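Local coordinates for sulfur oxidation protein soxB (Thermus thermophilus, PDB 2WDD), which hydrolyses the sulfur-sulfur bond of cysteine S-thiosulfonate groups in the Sox sulfur oxidation pathway, at a site holding two manganese ions, at residues P43-M47 and G407-L411; P81-L85 and V331-L335; L371-D375 and P402-W406. One frame throughout, in Å; residues are numbered along the deposited sequence.

How the interactions relate
The segments follow one another as 43-47, 81-85, 331-335, 371-375, 402-406 and 407-411, so interaction 1 spans the greatest chain separation and interactions 2 and 3 close in turn between its ends. Interaction 1 is the middle contact in space: its centre is about 14 Å from that of interaction 2 and about 11 Å from that of interaction 3, whereas those two are about 20 Å apart. Tyr-45 packs on Tyr-84 of interaction 2. Towards interaction 3, residues 402-406 run straight into 407-411, and Ile-410 O probably accepts a hydrogen bond from Leu-371 N. Packing thus continues from the edge of the 29-34 strand's sheet to the loops of the C-terminal family region beside the manganese site.

Interaction 1. Residues P43-M47 and G407-L411; sequences PHYFM and GTTIL
His-44 and Thr-408 meet through a hydrogen bond in which ND1 lies 2.8 Å from OG1. The hydroxyl approaches the imidazole edge in the plane of the ring, and the angle of 161° shows a nearly straight bond. Thr-408 has OG1 anti to its own backbone N (chi1 -167°), which turns the hydroxyl to the histidine. Two further bonds join the segments at Thr-409. Thr-409 N donates to Tyr-45 O at 2.8 Å, a bent bond from above the carbonyl plane; Thr-409 OG1 receives Met-47 N at 2.9 Å, nearly straight at 168°. Thr-409 therefore binds residues 43-47 through both backbone and side chain. Beside these bonds, Leu-411 sets its CD1 over one face of the Tyr-45 ring, 3.7 Å from the ring centroid, a CH-pi contact in which the two side chains stand at about a right angle. A water fills the corner between the two loops: it accepts from Tyr-45 N at 2.9 Å, donates to Thr-409 O at 2.7 Å and also bonds to Thr-408 OG1, tying together three polar groups of this largely buried interface. In the second shell, Ala-308 O takes the other imidazole nitrogen of His-44, so both ring nitrogens are engaged and the ring's rotation is fixed. Helix 91-98 adds Phe-91 against Met-47 and Thr-409. The arrangement joins a loop following strand 29-34 to one in the C-terminal family region, consistent with the two-domain build of the 5'-nucleotidase family, at the border of the manganese site, whose ligand His-288 has its side chain about 4 Å from that of Phe-46.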
ATOM      1  N   PRO A  43      -4.028  15.744  -4.645  1.00 11.01           N
ATOM      2  CA  PRO A  43      -2.607  15.863  -4.326  1.00 10.32           C
ATOM      3  C   PRO A  43      -2.471  15.841  -2.805  1.00 13.35           C
ATOM      4  O   PRO A  43      -3.293  16.420  -2.084  1.00 12.35           O
ATOM      5  CB  PRO A  43      -2.254  17.260  -4.838  1.00 11.77           C
ATOM      6  CG  PRO A  43      -3.211  17.488  -5.974  1.00 15.84           C
ATOM      7  CD  PRO A  43      -4.494  16.827  -5.539  1.00 11.91           C
ATOM      8  N   HIS A  44      -1.472  15.125  -2.311  1.00 10.05           N
ATOM      9  CA  HIS A  44      -1.259  15.019  -0.878  1.00  9.16           C
ATOM     10  C   HIS A  44       0.211  14.698  -0.640  1.00 12.47           C
ATOM     11  O   HIS A  44       1.009  14.724  -1.578  1.00 12.49           O
ATOM     12  CB  HIS A  44      -2.192  13.952  -0.262  1.00  8.85           C
ATOM     13  CG  HIS A  44      -1.914  12.552  -0.712  1.00 10.30           C
ATOM     14  ND1 HIS A  44      -1.602  11.538   0.170  1.00 11.72           N
ATOM     15  CD2 HIS A  44      -1.916  11.990  -1.944  1.00 11.79           C
ATOM     16  CE1 HIS A  44      -1.404  10.417  -0.502  1.00 10.90           C
ATOM     17  NE2 HIS A  44      -1.558  10.669  -1.790  1.00 11.62           N
ATOM     18  N   TYR A  45       0.582  14.377   0.590  1.00  9.47           N
ATOM     19  CA  TYR A  45       1.975  14.044   0.860  1.00  8.51           C
ATOM     20  C   TYR A  45       2.041  12.611   1.323  1.00 11.29           C
ATOM     21  O   TYR A  45       1.128  12.135   1.983  1.00 10.79           O
ATOM     22  CB  TYR A  45       2.554  14.988   1.902  1.00  8.93           C
ATOM     23  CG  TYR A  45       2.462  16.429   1.470  1.00 10.60           C
ATOM     24  CD1 TYR A  45       3.443  17.000   0.664  1.00 11.51           C
ATOM     25  CD2 TYR A  45       1.352  17.197   1.805  1.00 11.87           C
ATOM     26  CE1 TYR A  45       3.338  18.323   0.238  1.00 12.75           C
ATOM     27  CE2 TYR A  45       1.239  18.521   1.385  1.00 12.91           C
ATOM     28  CZ  TYR A  45       2.249  19.079   0.627  1.00 16.26           C
ATOM     29  OH  TYR A  45       2.134  20.390   0.208  1.00 15.58           O
ATOM     30  N   PHE A  46       3.113  11.913   0.954  0.50  7.94           N
ATOM     31  CA  PHE A  46       3.260  10.507   1.329  0.50  7.73           C
ATOM     32  C   PHE A  46       4.739  10.173   1.499  0.50 10.64           C
ATOM     33  O   PHE A  46       5.457   9.959   0.514  0.50 10.70           O
ATOM     34  CB  PHE A  46       2.632   9.608   0.255  0.50  9.44           C
ATOM     35  CG  PHE A  46       2.495   8.160   0.666  0.50 10.49           C
ATOM     36  CD1 PHE A  46       1.320   7.690   1.247  0.50 12.50           C
ATOM     37  CD2 PHE A  46       3.531   7.263   0.450  0.50 12.94           C
ATOM     38  CE1 PHE A  46       1.191   6.361   1.610  0.50 13.40           C
ATOM     39  CE2 PHE A  46       3.415   5.933   0.826  0.50 15.76           C
ATOM     40  CZ  PHE A  46       2.240   5.482   1.407  0.50 13.69           C
ATOM     41  N   MET A  47       5.185  10.142   2.753  1.00  7.57           N
ATOM     42  CA  MET A  47       6.574   9.849   3.067  1.00  7.22           C
ATOM     43  C   MET A  47       6.824   8.351   3.152  1.00 10.25           C
ATOM     44  O   MET A  47       6.026   7.610   3.729  1.00 10.71           O
ATOM     45  CB  MET A  47       6.936  10.487   4.410  1.00  8.23           C
ATOM     46  CG  MET A  47       8.412  10.376   4.756  1.00  9.00           C
ATOM     47  SD  MET A  47       8.763  11.056   6.389  1.00 10.57           S
ATOM     48  CE  MET A  47       8.437   9.594   7.364  1.00  9.19           C
ATOM     49  N   GLY A 407      -2.270   5.337   3.571  1.00  8.25           N
ATOM     50  CA  GLY A 407      -2.390   6.483   4.450  1.00  8.50           C
ATOM     51  C   GLY A 407      -1.926   7.741   3.737  1.00 11.35           C
ATOM     52  O   GLY A 407      -1.957   7.831   2.508  1.00 11.51           O
ATOM     53  N   THR A 408      -1.499   8.726   4.518  1.00  8.98           N
ATOM     54  CA  THR A 408      -1.076  10.004   3.968  1.00  7.96           C
ATOM     55  C   THR A 408      -0.123  10.616   4.982  1.00 10.02           C
ATOM     56  O   THR A 408       0.106  10.035   6.047  1.00 10.09           O
ATOM     57  CB  THR A 408      -2.320  10.870   3.662  1.00 10.53           C
ATOM     58  OG1 THR A 408      -1.963  11.999   2.859  1.00 10.28           O
ATOM     59  CG2 THR A 408      -2.970  11.347   4.947  1.00  8.12           C
ATOM     60  N   THR A 409       0.445  11.767   4.659  1.00  8.67           N
ATOM     61  CA  THR A 409       1.393  12.408   5.556  1.00  8.48           C
ATOM     62  C   THR A 409       0.978  13.863   5.769  1.00 11.18           C
ATOM     63  O   THR A 409       0.761  14.581   4.804  1.00 10.85           O
ATOM     64  CB  THR A 409       2.825  12.334   4.963  1.00 12.58           C
ATOM     65  OG1 THR A 409       3.175  10.969   4.686  1.00 10.33           O
ATOM     66  CG2 THR A 409       3.836  12.926   5.923  1.00 11.67           C
ATOM     67  N   ILE A 410       0.878  14.287   7.026  1.00  9.52           N
ATOM     68  CA  ILE A 410       0.497  15.672   7.356  1.00 10.37           C
ATOM     69  C   ILE A 410       1.749  16.464   7.702  1.00 11.18           C
ATOM     70  O   ILE A 410       2.527  16.068   8.564  1.00 10.92           O
ATOM     71  CB  ILE A 410      -0.480  15.698   8.547  1.00 12.97           C
ATOM     72  CG1 ILE A 410      -1.621  14.711   8.317  1.00 14.17           C
ATOM     73  CG2 ILE A 410      -1.016  17.111   8.774  1.00 13.10           C
ATOM     74  CD1 ILE A 410      -2.393  15.011   7.083  1.00 15.00           C
ATOM     75  N   LEU A 411       1.938  17.597   7.038  1.00 10.04           N
ATOM     76  CA  LEU A 411       3.127  18.410   7.273  1.00  9.87           C
ATOM     77  C   LEU A 411       2.957  19.290   8.498  1.00 12.97           C
ATOM     78  O   LEU A 411       1.834  19.593   8.910  1.00 13.39           O
ATOM     79  CB  LEU A 411       3.395  19.308   6.065  1.00  9.47           C
ATOM     80  CG  LEU A 411       3.656  18.628   4.718  1.00 12.80           C
ATOM     81  CD1 LEU A 411       3.993  19.707   3.664  1.00 13.05           C
ATOM     82  CD2 LEU A 411       4.804  17.639   4.871  1.00 13.83           C
TER
HETATM   83  O   HOH W   1      -1.171  14.636   2.933  1.00 12.28           O

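Interaction 2. Residues P81-L85 and V331-L335; sequences PLAYL and VLPVL
Leu-82 and Leu-85 reach the strand 331-333 through different torsions. In Leu-82, CG stands anti to the backbone N (chi1 -175°), which carries CD1 to within 3.8 Å of Val-331 CG1; the two side chains cross at about a right angle. Leu-85 has a chi1 of -92°, well off a staggered position, and this unusual setting goes with a close fit on Pro-333: Leu-85 CD2 lies 3.5 Å from Pro-333 CA and 3.6 Å from Pro-333 CB. Leu-85 CD1 is also near, 3.8 Å from the same CB, so both methyls of the leucine rest against the same side of the proline, near CB.

Leu-335 extends the contact along the helix. Its CD2 comes to the edge of the Tyr-84 ring, in the plane of the aromatic, at 3.8 Å from Tyr-84 CE2. The phenol is held at its far end by a hydrogen bond from OH to Gly-99 O. Pro-81, at the start of the helix, packs more loosely, with its CB 4.3 Å from Pro-333 CG. No hydrogen bond crosses between the segments, so the evidence is for apolar packing alone.

The alternation along 331-335 explains the pattern: Val-331, Pro-333 and Leu-335 project to helix 81-86, while Leu-332 and Val-334 point away and pack on helix 104-120. The axes of 81-85 and 331-333 run almost perpendicular, at 92°, and come within 8.8 Å. Strand 323-333 is outermost in its sheet and pairs with strand 311-320, which adds Ala-311 against Leu-85 and Val-331, while Phe-98 of helix 91-98 covers Pro-81 and Leu-335.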
ATOM      1  N   PRO A  81      13.958  15.364  -7.099  1.00 10.22           N
ATOM      2  CA  PRO A  81      12.553  14.959  -7.013  1.00 10.40           C
ATOM      3  C   PRO A  81      12.443  13.455  -6.763  1.00 12.40           C
ATOM      4  O   PRO A  81      11.581  13.015  -6.005  1.00 11.38           O
ATOM      5  CB  PRO A  81      11.996  15.321  -8.392  1.00 12.75           C
ATOM      6  CG  PRO A  81      12.848  16.467  -8.843  1.00 16.60           C
ATOM      7  CD  PRO A  81      14.221  16.258  -8.249  1.00 12.14           C
ATOM      8  N   LEU A  82      13.324  12.659  -7.365  1.00  9.49           N
ATOM      9  CA  LEU A  82      13.256  11.218  -7.113  1.00  9.58           C
ATOM     10  C   LEU A  82      13.605  10.915  -5.656  1.00 12.02           C
ATOM     11  O   LEU A  82      12.982  10.049  -5.041  1.00 11.35           O
ATOM     12  CB  LEU A  82      14.160  10.426  -8.060  1.00  9.95           C
ATOM     13  CG  LEU A  82      14.049   8.901  -7.932  1.00 14.06           C
ATOM     14  CD1 LEU A  82      12.594   8.455  -7.968  1.00 14.94           C
ATOM     15  CD2 LEU A  82      14.851   8.217  -9.050  1.00 16.33           C
ATOM     16  N   ALA A  83      14.589  11.624  -5.098  1.00 10.41           N
ATOM     17  CA  ALA A  83      14.962  11.409  -3.702  1.00  9.87           C
ATOM     18  C   ALA A  83      13.772  11.723  -2.790  1.00 11.07           C
ATOM     19  O   ALA A  83      13.520  11.023  -1.809  1.00 10.67           O
ATOM     20  CB  ALA A  83      16.169  12.271  -3.323  1.00 10.74           C
ATOM     21  N   TYR A  84      13.038  12.773  -3.134  1.00  8.60           N
ATOM     22  CA  TYR A  84      11.842  13.179  -2.381  1.00  8.62           C
ATOM     23  C   TYR A  84      10.815  12.036  -2.338  1.00 11.30           C
ATOM     24  O   TYR A  84      10.226  11.762  -1.292  1.00 10.28           O
ATOM     25  CB  TYR A  84      11.237  14.421  -3.049  1.00  8.76           C
ATOM     26  CG  TYR A  84       9.837  14.808  -2.616  1.00  9.04           C
ATOM     27  CD1 TYR A  84       9.467  14.827  -1.271  1.00 10.31           C
ATOM     28  CD2 TYR A  84       8.904  15.234  -3.553  1.00  8.72           C
ATOM     29  CE1 TYR A  84       8.185  15.236  -0.877  1.00  9.48           C
ATOM     30  CE2 TYR A  84       7.628  15.604  -3.180  1.00  8.50           C
ATOM     31  CZ  TYR A  84       7.270  15.626  -1.844  1.00  9.92           C
ATOM     32  OH  TYR A  84       5.989  16.032  -1.476  1.00 10.97           O
ATOM     33  N   LEU A  85      10.610  11.363  -3.462  1.00  8.90           N
ATOM     34  CA  LEU A  85       9.662  10.249  -3.499  1.00  8.54           C
ATOM     35  C   LEU A  85      10.198   9.015  -2.767  1.00 11.83           C
ATOM     36  O   LEU A  85       9.467   8.278  -2.103  1.00 11.40           O
ATOM     37  CB  LEU A  85       9.402   9.835  -4.952  1.00  8.91           C
ATOM     38  CG  LEU A  85       8.211  10.500  -5.658  1.00 14.10           C
ATOM     39  CD1 LEU A  85       8.349  12.010  -5.702  1.00 16.10           C
ATOM     40  CD2 LEU A  85       8.051   9.919  -7.064  1.00 16.47           C
ATOM     41  N   VAL A 331      10.935   5.927 -12.961  1.00  9.97           N
ATOM     42  CA  VAL A 331       9.937   6.289 -11.967  1.00  9.24           C
ATOM     43  C   VAL A 331       9.630   7.755 -12.232  1.00 14.17           C
ATOM     44  O   VAL A 331      10.496   8.617 -12.045  1.00 14.78           O
ATOM     45  CB  VAL A 331      10.500   6.104 -10.538  1.00 11.66           C
ATOM     46  CG1 VAL A 331       9.542   6.739  -9.502  1.00 12.01           C
ATOM     47  CG2 VAL A 331      10.731   4.615 -10.243  1.00 11.83           C
ATOM     48  N   LEU A 332       8.422   8.040 -12.708  1.00 11.68           N
ATOM     49  CA  LEU A 332       8.028   9.422 -13.002  1.00 11.21           C
ATOM     50  C   LEU A 332       7.247  10.029 -11.838  1.00 13.76           C
ATOM     51  O   LEU A 332       6.130   9.613 -11.540  1.00 13.53           O
ATOM     52  CB  LEU A 332       7.193   9.483 -14.277  1.00 11.68           C
ATOM     53  CG  LEU A 332       7.809   8.793 -15.491  1.00 15.63           C
ATOM     54  CD1 LEU A 332       6.838   8.837 -16.665  1.00 15.91           C
ATOM     55  CD2 LEU A 332       9.145   9.449 -15.858  1.00 17.32           C
ATOM     56  N   PRO A 333       7.832  11.023 -11.157  1.00 11.89           N
ATOM     57  CA  PRO A 333       7.101  11.613 -10.031  1.00 11.25           C
ATOM     58  C   PRO A 333       5.808  12.319 -10.455  1.00 14.49           C
ATOM     59  O   PRO A 333       5.790  13.093 -11.417  1.00 14.06           O
ATOM     60  CB  PRO A 333       8.105  12.621  -9.438  1.00 13.47           C
ATOM     61  CG  PRO A 333       9.456  12.212 -10.006  1.00 16.84           C
ATOM     62  CD  PRO A 333       9.143  11.659 -11.367  1.00 13.49           C
ATOM     63  N   VAL A 334       4.715  12.027  -9.756  1.00 11.33           N
ATOM     64  CA  VAL A 334       3.444  12.707 -10.014  1.00 10.46           C
ATOM     65  C   VAL A 334       3.415  13.955  -9.130  1.00 14.63           C
ATOM     66  O   VAL A 334       3.036  13.896  -7.952  1.00 11.96           O
ATOM     67  CB  VAL A 334       2.236  11.789  -9.733  1.00 12.56           C
ATOM     68  CG1 VAL A 334       0.933  12.531 -10.020  1.00 12.91           C
ATOM     69  CG2 VAL A 334       2.311  10.541 -10.580  1.00 12.42           C
ATOM     70  N   LEU A 335       3.894  15.076  -9.668  1.00 14.03           N
ATOM     71  CA  LEU A 335       3.954  16.314  -8.903  1.00 13.93           C
ATOM     72  C   LEU A 335       2.948  17.299  -9.467  1.00 18.52           C
ATOM     73  O   LEU A 335       3.143  17.842 -10.550  1.00 16.79           O
ATOM     74  CB  LEU A 335       5.363  16.905  -8.945  1.00 14.00           C
ATOM     75  CG  LEU A 335       6.463  16.077  -8.261  1.00 18.15           C
ATOM     76  CD1 LEU A 335       7.829  16.556  -8.706  1.00 18.33           C
ATOM     77  CD2 LEU A 335       6.340  16.173  -6.743  1.00 20.71           C
TER

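Interaction 3. Residues L371-D375 and P402-W406; sequences LYKRD and PAVRW
Lys-373 and Arg-374 meet residues 402-406 beside the manganese site, in the C-terminal family region. Trp-406 borders the site, its side chain about 3 Å both from that of the manganese ligand His-38 and from a bound sulfate ion.

One hydrogen bond crosses the contact, from Lys-373 NZ to Pro-402 O, at 2.9 Å. The ammonium lies almost in line with the carbonyl, the C=O...N angle being 168°. A bend at chi2 (79°) interrupts an otherwise extended lysine chain and directs it along the carbonyls, with CE 3.5 Å from Val-404 O. Asp-382 supplies a salt bridge to the same nitrogen. Pro-402 O also takes a weak bond from Val-404 N across an inverse gamma turn centred on Ala-403, while Val-404 CG2 stands 3.9 Å from Lys-373 CE and over the centre of the Trp-406 indole. A methionine at Lys-373 would probably leave Asp-382 without its positive mate and Pro-402 O without the ammonium that grips it from the other segment.

The arginine pair is less certain. In the conformers given, the guanidinium groups of Arg-374 and Arg-405 stack with planes 28° apart, but NH1 of Arg-374 lies only 2.4 Å from NE of Arg-405; since each residue has two conformers, their detailed stacking is doubtful. In these conformers Asp-465 bridges both arginines, which would probably offset their like charges.

Around the contact, helix 380-392 carries Asp-382 and packs Trp-381 on Lys-373, helix 418-425 brings Tyr-424 against the same lysine, and strand 398-401 leads directly into Pro-402.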
ATOM      1  N   LEU A 371       3.084  14.212  10.734  1.00  9.55           N
ATOM      2  CA  LEU A 371       2.335  12.999  11.066  1.00  8.70           C
ATOM      3  C   LEU A 371       2.538  12.031   9.892  1.00 10.63           C
ATOM      4  O   LEU A 371       2.113  12.305   8.766  1.00  9.29           O
ATOM      5  CB  LEU A 371       0.839  13.300  11.241  1.00  8.82           C
ATOM      6  CG  LEU A 371       0.503  14.166  12.457  1.00 11.80           C
ATOM      7  CD1 LEU A 371      -0.987  14.528  12.465  1.00 12.21           C
ATOM      8  CD2 LEU A 371       0.884  13.403  13.751  1.00 12.68           C
ATOM      9  N   TYR A 372       3.248  10.937  10.150  1.00  8.96           N
ATOM     10  CA  TYR A 372       3.501   9.935   9.112  1.00  7.93           C
ATOM     11  C   TYR A 372       2.971   8.597   9.612  1.00 10.59           C
ATOM     12  O   TYR A 372       2.815   8.390  10.819  1.00  9.67           O
ATOM     13  CB  TYR A 372       4.997   9.836   8.764  1.00  8.13           C
ATOM     14  CG  TYR A 372       5.888   9.447   9.928  1.00  8.33           C
ATOM     15  CD1 TYR A 372       6.236   8.117  10.146  1.00  9.66           C
ATOM     16  CD2 TYR A 372       6.376  10.405  10.813  1.00  9.06           C
ATOM     17  CE1 TYR A 372       7.089   7.757  11.182  1.00  9.11           C
ATOM     18  CE2 TYR A 372       7.202  10.055  11.861  1.00  9.62           C
ATOM     19  CZ  TYR A 372       7.534   8.724  12.065  1.00 10.73           C
ATOM     20  OH  TYR A 372       8.367   8.365  13.100  1.00 12.08           O
ATOM     21  N   LYS A 373       2.700   7.700   8.673  1.00  8.23           N
ATOM     22  CA  LYS A 373       2.108   6.408   8.979  1.00  8.39           C
ATOM     23  C   LYS A 373       3.005   5.193   8.784  1.00  9.79           C
ATOM     24  O   LYS A 373       2.983   4.262   9.587  1.00  9.99           O
ATOM     25  CB  LYS A 373       0.864   6.212   8.097  1.00 10.23           C
ATOM     26  CG  LYS A 373       0.305   4.786   8.109  1.00 11.58           C
ATOM     27  CD  LYS A 373      -0.514   4.553   9.376  1.00 10.37           C
ATOM     28  CE  LYS A 373      -0.972   3.097   9.518  1.00 11.77           C
ATOM     29  NZ  LYS A 373      -2.065   3.000  10.538  1.00  9.91           N
ATOM     30  N   ARG A 374       3.765   5.166   7.695  1.00  8.66           N
ATOM     31  CA  ARG A 374       4.563   3.989   7.374  0.50  8.07           C
ATOM     32  C   ARG A 374       5.835   3.797   8.181  1.00 10.05           C
ATOM     33  O   ARG A 374       6.610   4.734   8.361  1.00  9.58           O
ATOM     34  CB  ARG A 374       4.865   3.934   5.877  0.50  8.85           C
ATOM     35  CG  ARG A 374       3.630   3.761   5.001  0.50 14.14           C
ATOM     36  CD  ARG A 374       3.856   2.686   3.950  0.50 21.78           C
ATOM     37  NE  ARG A 374       4.480   1.495   4.519  0.50 20.96           N
ATOM     38  CZ  ARG A 374       5.434   0.791   3.918  0.50 30.47           C
ATOM     39  NH1 ARG A 374       5.939  -0.279   4.512  0.50 23.47           N
ATOM     40  NH2 ARG A 374       5.865   1.139   2.714  0.50 19.47           N
ATOM     41  N   ASP A 375       6.035   2.563   8.647  1.00  7.64           N
ATOM     42  CA  ASP A 375       7.219   2.174   9.409  1.00  6.38           C
ATOM     43  C   ASP A 375       7.024   0.731   9.857  1.00  8.94           C
ATOM     44  O   ASP A 375       5.896   0.295  10.061  1.00  8.83           O
ATOM     45  CB  ASP A 375       7.407   3.050  10.655  1.00  8.49           C
ATOM     46  CG  ASP A 375       8.729   2.771  11.364  1.00 12.68           C
ATOM     47  OD1 ASP A 375       9.766   3.114  10.764  1.00 11.25           O
ATOM     48  OD2 ASP A 375       8.751   2.144  12.457  1.00 10.78           O
ATOM     49  N   PRO A 402      -3.668  -0.725  13.450  1.00  8.42           N
ATOM     50  CA  PRO A 402      -3.304  -1.589  12.321  1.00  9.03           C
ATOM     51  C   PRO A 402      -2.176  -0.984  11.496  1.00 11.24           C
ATOM     52  O   PRO A 402      -2.246   0.175  11.056  1.00 10.63           O
ATOM     53  CB  PRO A 402      -4.598  -1.647  11.504  1.00 10.79           C
ATOM     54  CG  PRO A 402      -5.259  -0.308  11.766  1.00 13.49           C
ATOM     55  CD  PRO A 402      -4.905   0.040  13.204  1.00 10.33           C
ATOM     56  N   ALA A 403      -1.159  -1.798  11.243  1.00  9.86           N
ATOM     57  CA  ALA A 403       0.004  -1.357  10.500  1.00  9.32           C
ATOM     58  C   ALA A 403      -0.167  -1.486   8.994  1.00 13.47           C
ATOM     59  O   ALA A 403       0.675  -2.081   8.320  1.00 13.81           O
ATOM     60  CB  ALA A 403       1.239  -2.114  10.965  1.00 11.10           C
ATOM     61  N   VAL A 404      -1.242  -0.910   8.470  1.00  9.52           N
ATOM     62  CA  VAL A 404      -1.470  -0.916   7.030  1.00  8.93           C
ATOM     63  C   VAL A 404      -0.446  -0.000   6.366  1.00 11.46           C
ATOM     64  O   VAL A 404       0.107   0.908   7.001  1.00 11.66           O
ATOM     65  CB  VAL A 404      -2.903  -0.505   6.661  1.00 11.73           C
ATOM     66  CG1 VAL A 404      -3.910  -1.542   7.144  1.00 11.09           C
ATOM     67  CG2 VAL A 404      -3.240   0.913   7.166  1.00 11.19           C
ATOM     68  N   ARG A 405      -0.197  -0.243   5.082  1.00  8.77           N
ATOM     69  CA  ARG A 405       0.767   0.598   4.375  0.70  8.47           C
ATOM     70  C   ARG A 405       0.132   1.751   3.616  1.00 10.11           C
ATOM     71  O   ARG A 405       0.835   2.570   3.033  1.00 10.19           O
ATOM     72  CB  ARG A 405       1.727  -0.219   3.503  0.70 10.16           C
ATOM     73  CG  ARG A 405       2.801  -0.925   4.337  0.70  9.10           C
ATOM     74  CD  ARG A 405       3.810  -1.715   3.514  0.70  8.80           C
ATOM     75  NE  ARG A 405       4.757  -2.377   4.406  0.70 10.17           N
ATOM     76  CZ  ARG A 405       5.871  -2.976   4.007  0.70 14.73           C
ATOM     77  NH1 ARG A 405       6.668  -3.540   4.905  0.70 10.84           N
ATOM     78  NH2 ARG A 405       6.173  -3.030   2.716  0.70 11.37           N
ATOM     79  N   TRP A 406      -1.200   1.850   3.657  1.00  8.51           N
ATOM     80  CA  TRP A 406      -1.877   2.987   3.040  1.00  8.22           C
ATOM     81  C   TRP A 406      -2.073   4.121   4.067  1.00  9.94           C
ATOM     82  O   TRP A 406      -2.005   3.905   5.279  1.00  9.12           O
ATOM     83  CB  TRP A 406      -3.220   2.599   2.423  1.00  7.69           C
ATOM     84  CG  TRP A 406      -4.097   1.689   3.240  1.00  8.26           C
ATOM     85  CD1 TRP A 406      -4.138   0.319   3.173  1.00 10.72           C
ATOM     86  CD2 TRP A 406      -5.215   2.078   4.059  1.00  8.36           C
ATOM     87  NE1 TRP A 406      -5.172  -0.166   3.941  1.00 10.23           N
ATOM     88  CE2 TRP A 406      -5.852   0.892   4.493  1.00 10.86           C
ATOM     89  CE3 TRP A 406      -5.729   3.311   4.473  1.00  9.18           C
ATOM     90  CZ2 TRP A 406      -6.968   0.909   5.337  1.00 10.58           C
ATOM     91  CZ3 TRP A 406      -6.825   3.327   5.315  1.00 10.79           C
ATOM     92  CH2 TRP A 406      -7.438   2.131   5.734  1.00 11.24           C
TER